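Local coordinates for 6-O-methylguanine DNA methyltransferase (Enterococcus faecalis, PDB 2B6C), which is predicted to act in the repair of alkylated DNA, as a member of the AlkD-like family of helical-repeat proteins, though its function remains unproven, at residues T123-I128 / N146-L151. Residues are numbered along the deposited sequence; the frame is centred on the assembly and turned at random. Where two conformers were deposited one is given.
Sequences TELPTI and NLQLML
Gln148 OE1, which accepts a hydrogen bond from the backbone N of Asn156, also meets the methyls of Leu125. Leu125 is modelled in two conformers; in the one described, its CD1 is 3.4 Å from Gln148 OE1 and its CD2 3.8 Å. The two side chains cross at about a right angle. NE2 of the same amide also has a hydrogen-bonding partner outside the two segments, so both ends of this buried group are satisfied. Those bonds should fix its rotation.

In the same conformer, Leu125 CD1 meets Leu151 CD1 tip to tip, at 3.5 Å. With CG anti to the backbone N (chi1 -178°), CD1 arrives beside both partners. Further along the helix, Ile128 meets Leu147, again nearly at right angles. Here the short branch does the touching: Ile128 CG2 lies 4.1 Å from Leu147 CD2. The longer branch turns off from the loop, and the side chain packs on Leu88 and Val91 of helix 88-94.

Segment 146-151 makes two overlapping type I turns, from Asn146 to Leu149 and from Gln148 to Leu151. A bond from Leu151 N to Gln148 O (2.8 Å) closes the second. The contact is buried and mainly apolar, consistent with core packing in an all-helical, AlkD-like repeat fold. It joins the start of helix 125-132 to the loop between helices 138-146 and 157-166. Val118 of helix 104-120 and Leu159 of helix 157-166 also pack against Leu125.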
ATOM      1  N   THR B 123       3.679  13.968  11.406  1.00 19.73           N
ATOM      2  CA  THR B 123       3.499  14.666  12.668  1.00 20.22           C
ATOM      3  C   THR B 123       4.073  13.893  13.872  1.00 20.64           C
ATOM      4  O   THR B 123       4.373  14.512  14.904  1.00 20.83           O
ATOM      5  CB  THR B 123       2.007  15.053  12.925  1.00 19.88           C
ATOM      6  OG1 THR B 123       1.199  13.865  13.023  1.00 20.18           O
ATOM      7  CG2 THR B 123       1.481  15.952  11.784  1.00 19.02           C
ATOM      8  N   GLU B 124       4.231  12.569  13.737  1.00 20.14           N
ATOM      9  CA  GLU B 124       4.849  11.748  14.797  1.00 20.40           C
ATOM     10  C   GLU B 124       6.359  11.582  14.682  1.00 19.77           C
ATOM     11  O   GLU B 124       6.945  10.805  15.434  1.00 21.43           O
ATOM     12  CB  GLU B 124       4.224  10.356  14.865  1.00 20.20           C
ATOM     13  CG  GLU B 124       2.741  10.342  15.157  1.00 24.07           C
ATOM     14  CD  GLU B 124       2.387  10.843  16.532  1.00 25.88           C
ATOM     15  OE1 GLU B 124       1.184  11.011  16.757  1.00 30.09           O
ATOM     16  OE2 GLU B 124       3.281  11.055  17.392  1.00 29.49           O
ATOM     17  N   LEU B 125       6.980  12.245  13.712  1.00 18.85           N
ATOM     18  CA  LEU B 125       8.436  12.175  13.519  0.50 18.68           C
ATOM     19  C   LEU B 125       9.183  12.527  14.819  1.00 18.47           C
ATOM     20  O   LEU B 125      10.050  11.754  15.265  1.00 18.31           O
ATOM     21  CB  LEU B 125       8.906  13.067  12.354  0.50 18.23           C
ATOM     22  CG  LEU B 125      10.392  13.117  11.924  0.50 18.96           C
ATOM     23  CD1 LEU B 125      10.511  13.707  10.534  0.50 19.30           C
ATOM     24  CD2 LEU B 125      11.301  13.881  12.874  0.50 17.99           C
ATOM     25  N   PRO B 126       8.859  13.692  15.441  1.00 17.44           N
ATOM     26  CA  PRO B 126       9.532  13.978  16.724  1.00 17.32           C
ATOM     27  C   PRO B 126       9.362  12.923  17.819  1.00 16.50           C
ATOM     28  O   PRO B 126      10.305  12.662  18.579  1.00 16.40           O
ATOM     29  CB  PRO B 126       8.877  15.318  17.160  1.00 17.16           C
ATOM     30  CG  PRO B 126       8.562  15.963  15.852  1.00 16.51           C
ATOM     31  CD  PRO B 126       7.978  14.824  15.072  1.00 17.20           C
ATOM     32  N   THR B 127       8.185  12.318  17.883  1.00 16.46           N
ATOM     33  CA  THR B 127       7.884  11.277  18.855  1.00 17.09           C
ATOM     34  C   THR B 127       8.715  10.005  18.622  1.00 16.88           C
ATOM     35  O   THR B 127       9.289   9.456  19.561  1.00 16.80           O
ATOM     36  CB  THR B 127       6.378  10.935  18.815  1.00 17.69           C
ATOM     37  OG1 THR B 127       5.618  12.148  18.994  1.00 21.84           O
ATOM     38  CG2 THR B 127       6.008   9.972  19.916  1.00 17.30           C
ATOM     39  N   ILE B 128       8.782   9.545  17.374  1.00 16.44           N
ATOM     40  CA  ILE B 128       9.581   8.378  17.035  1.00 15.99           C
ATOM     41  C   ILE B 128      11.081   8.663  17.176  1.00 16.14           C
ATOM     42  O   ILE B 128      11.814   7.884  17.766  1.00 15.63           O
ATOM     43  CB  ILE B 128       9.262   7.829  15.637  1.00 16.00           C
ATOM     44  CG1 ILE B 128       7.758   7.470  15.526  1.00 16.12           C
ATOM     45  CG2 ILE B 128      10.182   6.612  15.322  1.00 14.40           C
ATOM     46  CD1 ILE B 128       7.163   6.620  16.710  1.00 12.15           C
ATOM     47  N   ASN B 146      19.606   7.702  11.373  1.00 16.06           N
ATOM     48  CA  ASN B 146      19.209   7.336  10.037  1.00 15.99           C
ATOM     49  C   ASN B 146      17.696   7.293   9.846  1.00 16.00           C
ATOM     50  O   ASN B 146      17.224   6.864   8.804  1.00 16.05           O
ATOM     51  CB  ASN B 146      19.889   6.005   9.645  1.00 15.37           C
ATOM     52  CG  ASN B 146      21.407   6.151   9.452  1.00 17.41           C
ATOM     53  OD1 ASN B 146      21.954   7.280   9.371  1.00 17.63           O
ATOM     54  ND2 ASN B 146      22.090   5.019   9.350  1.00 14.05           N
ATOM     55  N   LEU B 147      16.927   7.742  10.840  1.00 16.93           N
ATOM     56  CA  LEU B 147      15.461   7.728  10.737  1.00 16.47           C
ATOM     57  C   LEU B 147      14.973   8.464   9.488  1.00 17.79           C
ATOM     58  O   LEU B 147      13.979   8.065   8.865  1.00 17.01           O
ATOM     59  CB  LEU B 147      14.817   8.345  11.991  1.00 17.07           C
ATOM     60  CG  LEU B 147      13.282   8.322  12.100  1.00 17.40           C
ATOM     61  CD1 LEU B 147      12.729   6.885  11.991  1.00 13.28           C
ATOM     62  CD2 LEU B 147      12.832   9.004  13.386  1.00 15.41           C
ATOM     63  N   GLN B 148      15.704   9.513   9.102  1.00 16.65           N
ATOM     64  CA  GLN B 148      15.218  10.445   8.087  1.00 16.22           C
ATOM     65  C   GLN B 148      15.873  10.306   6.701  1.00 16.48           C
ATOM     66  O   GLN B 148      15.662  11.159   5.850  1.00 15.67           O
ATOM     67  CB  GLN B 148      15.392  11.867   8.611  1.00 16.00           C
ATOM     68  CG  GLN B 148      14.937  12.021  10.082  1.00 14.76           C
ATOM     69  CD  GLN B 148      14.765  13.458  10.459  1.00 13.34           C
ATOM     70  OE1 GLN B 148      13.824  14.120  10.003  1.00 13.57           O
ATOM     71  NE2 GLN B 148      15.699  13.979  11.231  1.00 11.74           N
ATOM     72  N   LEU B 149      16.617   9.214   6.474  1.00 16.25           N
ATOM     73  CA  LEU B 149      17.411   9.016   5.239  1.00 18.37           C
ATOM     74  C   LEU B 149      16.582   9.138   3.985  1.00 19.63           C
ATOM     75  O   LEU B 149      17.081   9.554   2.940  1.00 20.47           O
ATOM     76  CB  LEU B 149      18.080   7.636   5.212  1.00 17.27           C
ATOM     77  CG  LEU B 149      19.241   7.374   6.167  1.00 19.10           C
ATOM     78  CD1 LEU B 149      19.893   5.997   5.919  1.00 17.97           C
ATOM     79  CD2 LEU B 149      20.273   8.464   6.099  1.00 16.91           C
HETATM   80  N   MSE B 150      15.319   8.729   4.079  1.00 20.84           N
HETATM   81  CA  MSE B 150      14.451   8.778   2.921  1.00 22.17           C
HETATM   82  C   MSE B 150      13.463   9.943   2.968  1.00 20.95           C
HETATM   83  O   MSE B 150      12.592  10.007   2.134  1.00 21.06           O
HETATM   84  CB  MSE B 150      13.722   7.431   2.734  1.00 23.52           C
HETATM   85  CG  MSE B 150      14.685   6.234   2.521  1.00 28.40           C
HETATM   86 SE   MSE B 150      15.918   6.525   1.033  0.75 39.08          SE
HETATM   87  CE  MSE B 150      17.542   6.008   1.822  1.00 33.23           C
ATOM     88  N   LEU B 151      13.597  10.859   3.927  1.00 19.76           N
ATOM     89  CA  LEU B 151      12.592  11.924   4.088  1.00 19.82           C
ATOM     90  C   LEU B 151      12.758  13.167   3.200  1.00 20.49           C
ATOM     91  O   LEU B 151      11.806  13.966   3.040  1.00 19.72           O
ATOM     92  CB  LEU B 151      12.461  12.341   5.560  1.00 18.95           C
ATOM     93  CG  LEU B 151      11.811  11.244   6.411  1.00 19.74           C
ATOM     94  CD1 LEU B 151      11.625  11.681   7.853  1.00 17.53           C
ATOM     95  CD2 LEU B 151      10.501  10.746   5.792  1.00 21.39           C
TER